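Local coordinates for putative Zn-dependent Alcohol Dehydrogenase (Rhodobacter sphaeroides, PDB 3IV6), which binds S-adenosylmethionine on a Rossmann-like domain and, despite its alcohol dehydrogenase name, is probably a methyltransferase of unknown substrate, at residues E41-G46 / T143-V148; L157-Y162 / K178-R183; R191-H196 / E206-R211. One frame throughout, in Å; residues are numbered along the deposited sequence.

Contact 1 of 3, residues E41-G46 / T143-V148; sequences ENIVPG and TVRASV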
loop_
_atom_site.group_PDB
_atom_site.type_symbol
_atom_site.label_atom_id
_atom_site.label_comp_id
_atom_site.label_asym_id
_atom_site.label_seq_id
_atom_site.Cartn_x
_atom_site.Cartn_y
_atom_site.Cartn_z
ATOM N N GLU A 41 16.503 1.201 8.110
ATOM C CA GLU A 41 17.667 1.877 8.650
ATOM C C GLU A 41 17.405 2.556 9.974
ATOM O O GLU A 41 16.403 3.218 10.133
ATOM C CB GLU A 41 18.174 2.917 7.676
ATOM C CG GLU A 41 18.672 2.351 6.385
ATOM C CD GLU A 41 19.074 3.439 5.424
ATOM O OE1 GLU A 41 18.905 4.637 5.759
ATOM O OE2 GLU A 41 19.556 3.094 4.330
ATOM N N ASN A 42 18.341 2.414 10.906
ATOM C CA ASN A 42 18.234 3.068 12.199
ATOM C C ASN A 42 17.157 2.438 13.035
ATOM O O ASN A 42 16.832 2.964 14.096
ATOM C CB ASN A 42 17.919 4.551 12.058
ATOM C CG ASN A 42 18.993 5.304 11.334
ATOM O OD1 ASN A 42 20.055 4.755 11.031
ATOM N ND2 ASN A 42 18.722 6.574 11.030
ATOM N N ILE A 43 16.572 1.345 12.539
ATOM C CA ILE A 43 15.693 0.518 13.355
ATOM C C ILE A 43 16.516 -0.599 14.001
ATOM O O ILE A 43 17.271 -1.315 13.328
ATOM C CB ILE A 43 14.547 -0.080 12.572
ATOM C CG1 ILE A 43 13.724 1.024 11.919
ATOM C CG2 ILE A 43 13.699 -0.967 13.485
ATOM C CD1 ILE A 43 12.604 0.484 11.079
ATOM N N VAL A 44 16.383 -0.730 15.324
ATOM C CA VAL A 44 17.357 -1.505 16.111
ATOM C C VAL A 44 16.650 -2.602 16.880
ATOM O O VAL A 44 15.444 -2.541 17.029
ATOM C CB VAL A 44 18.206 -0.584 17.059
ATOM C CG1 VAL A 44 18.783 0.562 16.269
ATOM C CG2 VAL A 44 17.363 -0.026 18.195
ATOM N N PRO A 45 17.386 -3.624 17.344
ATOM C CA PRO A 45 16.644 -4.686 18.047
ATOM C C PRO A 45 15.846 -4.146 19.240
ATOM O O PRO A 45 16.290 -3.314 19.985
ATOM C CB PRO A 45 17.746 -5.675 18.490
ATOM C CG PRO A 45 18.927 -5.370 17.585
ATOM C CD PRO A 45 18.836 -3.889 17.283
ATOM N N GLY A 46 14.616 -4.591 19.391
ATOM C CA GLY A 46 13.819 -4.094 20.488
ATOM C C GLY A 46 12.810 -3.066 20.075
ATOM O O GLY A 46 11.871 -2.809 20.818
ATOM N N THR A 143 7.981 7.308 13.866
ATOM C CA THR A 143 8.215 7.639 12.464
ATOM C C THR A 143 7.381 6.753 11.539
ATOM O O THR A 143 7.208 5.563 11.796
ATOM C CB THR A 143 9.721 7.507 12.149
ATOM O OG1 THR A 143 10.465 8.274 13.113
ATOM C CG2 THR A 143 10.038 7.966 10.719
ATOM N N VAL A 144 6.829 7.343 10.488
ATOM C CA VAL A 144 6.135 6.576 9.457
ATOM C C VAL A 144 7.018 6.611 8.237
ATOM O O VAL A 144 7.489 7.679 7.837
ATOM C CB VAL A 144 4.769 7.205 9.104
ATOM C CG1 VAL A 144 4.033 6.482 7.867
ATOM C CG2 VAL A 144 3.902 7.223 10.344
ATOM N N ARG A 145 7.265 5.439 7.661
ATOM C CA ARG A 145 7.966 5.356 6.387
ATOM C C ARG A 145 7.048 4.716 5.369
ATOM O O ARG A 145 6.632 3.550 5.486
ATOM C CB ARG A 145 9.271 4.590 6.551
ATOM C CG ARG A 145 10.259 5.262 7.526
ATOM C CD ARG A 145 11.480 4.430 7.708
ATOM N NE ARG A 145 12.473 5.144 8.497
ATOM C CZ ARG A 145 13.629 4.632 8.932
ATOM N NH1 ARG A 145 14.459 5.406 9.644
ATOM N NH2 ARG A 145 13.966 3.373 8.663
ATOM N N ALA A 146 6.678 5.512 4.380
ATOM C CA ALA A 146 5.701 5.060 3.369
ATOM C C ALA A 146 6.175 5.358 1.943
ATOM O O ALA A 146 6.376 6.509 1.587
ATOM C CB ALA A 146 4.327 5.706 3.622
ATOM N N SER A 147 6.388 4.329 1.136
ATOM C CA SER A 147 6.843 4.582 -0.222
ATOM C C SER A 147 5.637 4.689 -1.143
ATOM O O SER A 147 4.636 4.049 -0.909
ATOM C CB SER A 147 7.673 3.438 -0.669
ATOM O OG SER A 147 6.831 2.309 -0.751
ATOM N N VAL A 148 5.732 5.506 -2.180
ATOM C CA VAL A 148 4.655 5.658 -3.120
ATOM C C VAL A 148 5.185 5.587 -4.539
ATOM O O VAL A 148 6.140 6.245 -4.860
ATOM C CB VAL A 148 3.988 7.000 -2.961
ATOM C CG1 VAL A 148 2.699 7.041 -3.826
ATOM C CG2 VAL A 148 3.658 7.231 -1.487
#
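R145, on strand 143-149, reaches out to the carbonyl of E41 in the loop after helix 33-39. The guanidinium meets E41 O end-on, with both terminal nitrogens aimed at the same atom. R145 NH2 donates to E41 O at 2.9 Å, in the carbonyl plane and on a lone pair. R145 NH1 reaches E41 O at 3.0 Å, tilted 19° from that plane. The oxygen itself lies almost in the guanidinium plane, so the group is held at its edge. It gets there because the R145 chain is extended from CG to NE, CG standing anti to the carbonyl carbon (chi1 -62°). I43 adds apolar cover, its CD1 coming obliquely to within 4.0 Å of R145 NH2. With an alanine in place of the arginine, E41 O would probably be left without either of these two donors, and a gap would be likely to open beside I43.

The outer side is looser. N42, exposed, offers CB to the guanidinium edge, 4.3 Å from R145 NH1, while the E41 carboxylate stays apart, with OE1 5.9 Å from R145 NH2. The R145 NH2 also bonds F39 O, at the end of helix 33-39, and NE bonds Q255 weakly. In the seven-stranded sheet of the class I methyltransferase fold, strand 143-149 runs between strands 113-117 and 251-258; R145 packs on L115 and I43 on F113.

Contact 2 of 3, residues L157-Y162 / K178-R183; sequences LKLIEY and KTFHFR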
loop_
_atom_site.group_PDB
_atom_site.type_symbol
_atom_site.label_atom_id
_atom_site.label_comp_id
_atom_site.label_asym_id
_atom_site.label_seq_id
_atom_site.Cartn_x
_atom_site.Cartn_y
_atom_site.Cartn_z
ATOM N N LEU A 157 -1.031 3.553 -19.093
ATOM C CA LEU A 157 -0.772 3.950 -20.471
ATOM C C LEU A 157 -1.645 3.135 -21.507
ATOM O O LEU A 157 -2.219 3.695 -22.433
ATOM C CB LEU A 157 0.740 3.885 -20.753
ATOM C CG LEU A 157 1.697 4.748 -19.890
ATOM C CD1 LEU A 157 3.197 4.453 -20.157
ATOM C CD2 LEU A 157 1.435 6.248 -20.031
ATOM N N LYS A 158 -1.774 1.827 -21.338
ATOM C CA LYS A 158 -2.709 1.093 -22.160
ATOM C C LYS A 158 -4.151 1.544 -21.875
ATOM O O LYS A 158 -4.957 1.633 -22.794
ATOM C CB LYS A 158 -2.577 -0.415 -21.950
ATOM C CG LYS A 158 -1.158 -0.948 -22.121
ATOM C CD LYS A 158 -0.907 -1.562 -23.500
ATOM C CE LYS A 158 -0.809 -0.490 -24.586
ATOM N NZ LYS A 158 -0.458 -1.092 -25.914
ATOM N N LEU A 159 -4.475 1.833 -20.616
ATOM C CA LEU A 159 -5.823 2.282 -20.265
ATOM C C LEU A 159 -6.227 3.594 -20.958
ATOM O O LEU A 159 -7.327 3.698 -21.520
ATOM C CB LEU A 159 -5.990 2.431 -18.756
ATOM C CG LEU A 159 -6.218 1.159 -17.939
ATOM C CD1 LEU A 159 -6.208 1.504 -16.465
ATOM C CD2 LEU A 159 -7.511 0.466 -18.314
ATOM N N ILE A 160 -5.359 4.597 -20.894
ATOM C CA ILE A 160 -5.585 5.840 -21.627
ATOM C C ILE A 160 -5.792 5.550 -23.136
ATOM O O ILE A 160 -6.775 5.989 -23.731
ATOM C CB ILE A 160 -4.409 6.871 -21.436
ATOM C CG1 ILE A 160 -3.976 7.010 -19.963
ATOM C CG2 ILE A 160 -4.741 8.202 -22.042
ATOM C CD1 ILE A 160 -5.067 7.320 -18.993
ATOM N N GLU A 161 -4.867 4.806 -23.741
ATOM C CA GLU A 161 -4.865 4.568 -25.184
ATOM C C GLU A 161 -6.156 3.891 -25.611
ATOM O O GLU A 161 -6.926 4.461 -26.385
ATOM C CB GLU A 161 -3.629 3.732 -25.591
ATOM C CG GLU A 161 -3.588 3.150 -27.023
ATOM C CD GLU A 161 -2.238 2.456 -27.379
ATOM O OE1 GLU A 161 -2.231 1.609 -28.310
ATOM O OE2 GLU A 161 -1.192 2.753 -26.738
ATOM N N TYR A 162 -6.388 2.690 -25.075
ATOM C CA TYR A 162 -7.482 1.803 -25.484
ATOM C C TYR A 162 -8.878 2.274 -25.015
ATOM O O TYR A 162 -9.918 1.702 -25.377
ATOM C CB TYR A 162 -7.198 0.368 -25.000
ATOM C CG TYR A 162 -5.925 -0.295 -25.549
ATOM C CD1 TYR A 162 -5.223 0.250 -26.616
ATOM C CD2 TYR A 162 -5.442 -1.478 -24.987
ATOM C CE1 TYR A 162 -4.090 -0.349 -27.100
ATOM C CE2 TYR A 162 -4.306 -2.091 -25.469
ATOM C CZ TYR A 162 -3.630 -1.526 -26.530
ATOM O OH TYR A 162 -2.485 -2.131 -27.022
ATOM N N LYS A 178 -6.607 12.300 -11.243
ATOM C CA LYS A 178 -6.037 11.083 -11.801
ATOM C C LYS A 178 -6.486 9.783 -11.082
ATOM O O LYS A 178 -5.666 8.942 -10.700
ATOM C CB LYS A 178 -4.514 11.214 -11.857
ATOM C CG LYS A 178 -4.089 12.532 -12.519
ATOM C CD LYS A 178 -2.600 12.816 -12.373
ATOM C CE LYS A 178 -2.276 13.444 -11.037
ATOM N NZ LYS A 178 -0.796 13.711 -10.915
ATOM N N THR A 179 -7.790 9.612 -10.927
ATOM C CA THR A 179 -8.283 8.386 -10.340
ATOM C C THR A 179 -8.843 7.470 -11.403
ATOM O O THR A 179 -9.640 7.893 -12.217
ATOM C CB THR A 179 -9.393 8.663 -9.325
ATOM O OG1 THR A 179 -8.940 9.634 -8.385
ATOM C CG2 THR A 179 -9.755 7.416 -8.573
ATOM N N PHE A 180 -8.428 6.208 -11.385
ATOM C CA PHE A 180 -8.990 5.197 -12.260
ATOM C C PHE A 180 -10.055 4.349 -11.566
ATOM O O PHE A 180 -9.904 3.997 -10.396
ATOM C CB PHE A 180 -7.896 4.276 -12.740
ATOM C CG PHE A 180 -7.026 4.867 -13.804
ATOM C CD1 PHE A 180 -7.464 4.945 -15.116
ATOM C CD2 PHE A 180 -5.753 5.295 -13.503
ATOM C CE1 PHE A 180 -6.659 5.460 -16.093
ATOM C CE2 PHE A 180 -4.943 5.827 -14.483
ATOM C CZ PHE A 180 -5.399 5.907 -15.778
ATOM N N HIS A 181 -11.145 4.053 -12.282
ATOM C CA HIS A 181 -12.102 3.020 -11.854
ATOM C C HIS A 181 -12.055 1.810 -12.771
ATOM O O HIS A 181 -12.624 1.844 -13.855
ATOM C CB HIS A 181 -13.526 3.534 -11.839
ATOM C CG HIS A 181 -14.408 2.742 -10.940
ATOM N ND1 HIS A 181 -15.589 3.231 -10.422
ATOM C CD2 HIS A 181 -14.247 1.505 -10.412
ATOM C CE1 HIS A 181 -16.128 2.317 -9.633
ATOM N NE2 HIS A 181 -15.329 1.265 -9.601
ATOM N N PHE A 182 -11.385 0.742 -12.374
ATOM C CA PHE A 182 -11.095 -0.302 -13.361
ATOM C C PHE A 182 -12.336 -1.085 -13.842
ATOM O O PHE A 182 -12.526 -1.328 -15.041
ATOM C CB PHE A 182 -10.028 -1.248 -12.809
ATOM C CG PHE A 182 -8.825 -0.546 -12.302
ATOM C CD1 PHE A 182 -7.956 0.106 -13.187
ATOM C CD2 PHE A 182 -8.562 -0.517 -10.938
ATOM C CE1 PHE A 182 -6.825 0.773 -12.721
ATOM C CE2 PHE A 182 -7.457 0.152 -10.455
ATOM C CZ PHE A 182 -6.569 0.800 -11.357
ATOM N N ARG A 183 -13.163 -1.480 -12.880
ATOM C CA ARG A 183 -14.392 -2.217 -13.117
ATOM C C ARG A 183 -15.374 -1.434 -13.977
ATOM O O ARG A 183 -16.491 -1.878 -14.187
ATOM C CB ARG A 183 -15.044 -2.519 -11.764
ATOM C CG ARG A 183 -16.303 -3.355 -11.805
ATOM C CD ARG A 183 -16.830 -3.568 -10.406
ATOM N NE ARG A 183 -17.721 -4.716 -10.342
ATOM C CZ ARG A 183 -18.960 -4.726 -10.838
ATOM N NH1 ARG A 183 -19.441 -3.639 -11.442
ATOM N NH2 ARG A 183 -19.716 -5.820 -10.732
#
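L159 and F180 make the CH-pi part of a contact whose lesson is that one leucine methyl can serve two aromatic rings differently. L159 CD1 sits over a face of F180, 4.2 Å from the ring centroid and 24° off the ring normal, displaced toward the rim of the ring. With CG anti to the carbonyl carbon (chi1 -79°), the leucine brings the same methyl to F182, but there it meets the edge: L159 CD1 lies 3.9 Å from F182 CE1, near the plane of that ring.

The remaining apolar contact across the segments comes from I160. Its CD1 approaches F180 CZ at 3.5 Å, in the plane of the ring, the two side chains crossing at about a right angle. L159 and I160 therefore meet one phenylalanine from two directions, one over a face, the other at the edge.

The strand belongs to a small antiparallel sheet, 173-174, 179-181 and 213-215, which lies in the chain between the fifth parallel strand and the antiparallel pair of the methyltransferase sheet. Where the chain turns into it, K178 has positive phi (63°) and forms a G1 beta bulge with T179, opposite strand 173-174.

Among aromatic neighbours, F180 also stacks on F173. The polar interactions stand apart from this apolar centre: K178 NZ forms salt bridges with D218 and D221, and T179 OG1 bonds T215 OG1.

Contact 3 of 3, residues R191-H196 / E206-R211; sequences RALVPH and EWYRRR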
loop_
_atom_site.group_PDB
_atom_site.type_symbol
_atom_site.label_atom_id
_atom_site.label_comp_id
_atom_site.label_asym_id
_atom_site.label_seq_id
_atom_site.Cartn_x
_atom_site.Cartn_y
_atom_site.Cartn_z
ATOM N N ARG A 191 -8.012 -5.577 -22.290
ATOM C CA ARG A 191 -7.081 -5.323 -23.382
ATOM C C ARG A 191 -5.780 -4.717 -22.868
ATOM O O ARG A 191 -4.739 -4.809 -23.521
ATOM C CB ARG A 191 -7.716 -4.400 -24.424
ATOM C CG ARG A 191 -6.973 -4.354 -25.749
ATOM C CD ARG A 191 -7.929 -4.148 -26.913
ATOM N NE ARG A 191 -7.643 -2.917 -27.644
ATOM C CZ ARG A 191 -8.442 -1.854 -27.658
ATOM N NH1 ARG A 191 -9.582 -1.869 -26.981
ATOM N NH2 ARG A 191 -8.101 -0.777 -28.352
ATOM N N ALA A 192 -5.845 -4.095 -21.695
ATOM C CA ALA A 192 -4.752 -3.263 -21.207
ATOM C C ALA A 192 -3.876 -4.029 -20.220
ATOM O O ALA A 192 -2.755 -3.616 -19.923
ATOM C CB ALA A 192 -5.296 -1.996 -20.565
ATOM N N LEU A 193 -4.395 -5.144 -19.716
ATOM C CA LEU A 193 -3.693 -5.927 -18.706
ATOM C C LEU A 193 -2.256 -6.211 -19.129
ATOM O O LEU A 193 -1.999 -6.604 -20.267
ATOM C CB LEU A 193 -4.432 -7.241 -18.439
ATOM C CG LEU A 193 -5.634 -7.162 -17.497
ATOM C CD1 LEU A 193 -6.271 -8.533 -17.322
ATOM C CD2 LEU A 193 -5.227 -6.579 -16.152
ATOM N N VAL A 194 -1.321 -6.009 -18.205
ATOM C CA VAL A 194 0.084 -6.299 -18.460
ATOM C C VAL A 194 0.609 -7.367 -17.507
ATOM O O VAL A 194 -0.038 -7.698 -16.513
ATOM C CB VAL A 194 0.954 -5.035 -18.330
ATOM C CG1 VAL A 194 0.481 -3.963 -19.300
ATOM C CG2 VAL A 194 0.928 -4.520 -16.900
ATOM N N PRO A 195 1.785 -7.903 -17.817
ATOM C CA PRO A 195 2.335 -9.038 -17.068
ATOM C C PRO A 195 2.670 -8.658 -15.629
ATOM O O PRO A 195 3.433 -7.718 -15.401
ATOM C CB PRO A 195 3.616 -9.368 -17.835
ATOM C CG PRO A 195 3.341 -8.921 -19.227
ATOM C CD PRO A 195 2.476 -7.698 -19.102
ATOM N N HIS A 196 2.101 -9.384 -14.673
ATOM C CA HIS A 196 2.441 -9.205 -13.278
ATOM C C HIS A 196 3.059 -10.514 -12.823
ATOM O O HIS A 196 2.404 -11.360 -12.204
ATOM C CB HIS A 196 1.196 -8.940 -12.474
ATOM C CG HIS A 196 1.463 -8.421 -11.097
ATOM N ND1 HIS A 196 1.912 -9.234 -10.076
ATOM C CD2 HIS A 196 1.331 -7.182 -10.570
ATOM C CE1 HIS A 196 2.042 -8.516 -8.980
ATOM N NE2 HIS A 196 1.698 -7.268 -9.245
ATOM N N GLU A 206 -9.842 -10.003 -12.467
ATOM C CA GLU A 206 -10.733 -9.984 -11.314
ATOM C C GLU A 206 -10.178 -9.136 -10.171
ATOM O O GLU A 206 -10.890 -8.314 -9.581
ATOM C CB GLU A 206 -11.077 -11.402 -10.851
ATOM C CG GLU A 206 -12.227 -11.478 -9.811
ATOM C CD GLU A 206 -13.538 -10.838 -10.309
ATOM O OE1 GLU A 206 -13.738 -10.727 -11.558
ATOM O OE2 GLU A 206 -14.357 -10.446 -9.443
ATOM N N TRP A 207 -8.894 -9.334 -9.873
ATOM C CA TRP A 207 -8.156 -8.498 -8.933
ATOM C C TRP A 207 -8.315 -7.003 -9.232
ATOM O O TRP A 207 -8.577 -6.195 -8.348
ATOM C CB TRP A 207 -6.716 -8.869 -9.099
ATOM C CG TRP A 207 -5.782 -8.310 -8.117
ATOM C CD1 TRP A 207 -5.958 -8.216 -6.772
ATOM C CD2 TRP A 207 -4.487 -7.808 -8.397
ATOM N NE1 TRP A 207 -4.847 -7.660 -6.198
ATOM C CE2 TRP A 207 -3.925 -7.407 -7.179
ATOM C CE3 TRP A 207 -3.746 -7.652 -9.571
ATOM C CZ2 TRP A 207 -2.653 -6.865 -7.093
ATOM C CZ3 TRP A 207 -2.471 -7.107 -9.485
ATOM C CH2 TRP A 207 -1.944 -6.718 -8.257
ATOM N N TYR A 208 -8.141 -6.636 -10.492
ATOM C CA TYR A 208 -8.324 -5.246 -10.881
ATOM C C TYR A 208 -9.755 -4.760 -10.653
ATOM O O TYR A 208 -9.954 -3.676 -10.125
ATOM C CB TYR A 208 -7.868 -5.015 -12.333
ATOM C CG TYR A 208 -6.434 -4.548 -12.398
ATOM C CD1 TYR A 208 -6.105 -3.220 -12.121
ATOM C CD2 TYR A 208 -5.393 -5.435 -12.668
ATOM C CE1 TYR A 208 -4.802 -2.779 -12.139
ATOM C CE2 TYR A 208 -4.059 -4.998 -12.678
ATOM C CZ TYR A 208 -3.778 -3.665 -12.414
ATOM O OH TYR A 208 -2.470 -3.200 -12.421
ATOM N N ARG A 209 -10.732 -5.568 -11.053
ATOM C CA ARG A 209 -12.135 -5.186 -10.944
ATOM C C ARG A 209 -12.551 -5.028 -9.486
ATOM O O ARG A 209 -13.357 -4.160 -9.151
ATOM C CB ARG A 209 -13.026 -6.219 -11.636
ATOM C CG ARG A 209 -13.070 -6.086 -13.149
ATOM C CD ARG A 209 -13.615 -7.348 -13.799
ATOM N NE ARG A 209 -14.664 -7.967 -12.995
ATOM C CZ ARG A 209 -15.965 -7.768 -13.183
ATOM N NH1 ARG A 209 -16.382 -6.963 -14.152
ATOM N NH2 ARG A 209 -16.850 -8.372 -12.404
ATOM N N ARG A 210 -11.995 -5.871 -8.623
ATOM C CA ARG A 210 -12.331 -5.849 -7.203
ATOM C C ARG A 210 -11.587 -4.732 -6.479
ATOM O O ARG A 210 -11.887 -4.419 -5.327
ATOM C CB ARG A 210 -12.014 -7.199 -6.556
ATOM C CG ARG A 210 -12.752 -8.373 -7.178
ATOM C CD ARG A 210 -12.682 -9.603 -6.287
ATOM N NE ARG A 210 -13.540 -10.679 -6.772
ATOM C CZ ARG A 210 -13.600 -11.890 -6.228
ATOM N NH1 ARG A 210 -12.847 -12.184 -5.177
ATOM N NH2 ARG A 210 -14.411 -12.808 -6.736
ATOM N N ARG A 211 -10.616 -4.135 -7.161
ATOM C CA ARG A 211 -9.694 -3.203 -6.524
ATOM C C ARG A 211 -10.304 -1.809 -6.417
ATOM O O ARG A 211 -9.828 -0.969 -5.654
ATOM C CB ARG A 211 -8.374 -3.141 -7.297
ATOM C CG ARG A 211 -7.198 -3.770 -6.569
ATOM C CD ARG A 211 -6.087 -4.145 -7.537
ATOM N NE ARG A 211 -5.309 -2.982 -7.953
ATOM C CZ ARG A 211 -4.096 -3.049 -8.493
ATOM N NH1 ARG A 211 -3.518 -4.226 -8.684
ATOM N NH2 ARG A 211 -3.462 -1.938 -8.842
#
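One turn of helix 201-210, the helix whose W207 meets H196 in a T-shaped pair, is tied by a salt bridge from R210 NE to E206 OE2, 2.8 Å, taken on the anti lone pair of the carboxylate. R209 NE reaches the other oxygen, E206 OE1, at 3.2 Å from above the carboxylate plane, completing a salt-bridge network. Two arginines thus hold both oxygens of one glutamate, probably balancing part of its charge and limiting its rotation.

The contact between the segments is instead aromatic and apolar. The six-membered ring of W207 turns its edge to the face of H196, centroids 5.2 Å apart and planes at 82°. W207 CH2 comes 3.8 Å from H196 NE2. The indole reaches across because its CG lies anti to the backbone N (chi1 -171°); it also meets W14 of helix 11-15 edge-to-face and lies about 7 Å from bound S-adenosylmethionine.

Where helix 187-192 gives way to a loop, L193 slides past Y208 in the opposite direction. R211 NH1 stands 3.8 Å above the plane of the Y208 ring, toward its rim, while L193 comes to that ring obliquely, its CD2 methyl lying 3.7 Å from Y208 CD2.

Overall arrangement
Contacts 2 and 3 form one neighbourhood, their centres about 11 Å apart, whereas contact 1 lies across the centre of the chain, about 33 Å from contact 2 and about 31 Å from contact 3 between centres. The two near ones meet directly: Y162 makes a cation-pi pair with R191, F182 sets its ring edge-to-face with Y208, and K158 packs on A192. Contact 1 is joined to them through the chain, since strand 143-149 leads into helix 154-164. Bound S-adenosylmethionine lies nearest contact 3, about 7 Å from the W207 side chain, compared with about 12 Å from that of F182 and about 13 Å from that of R145.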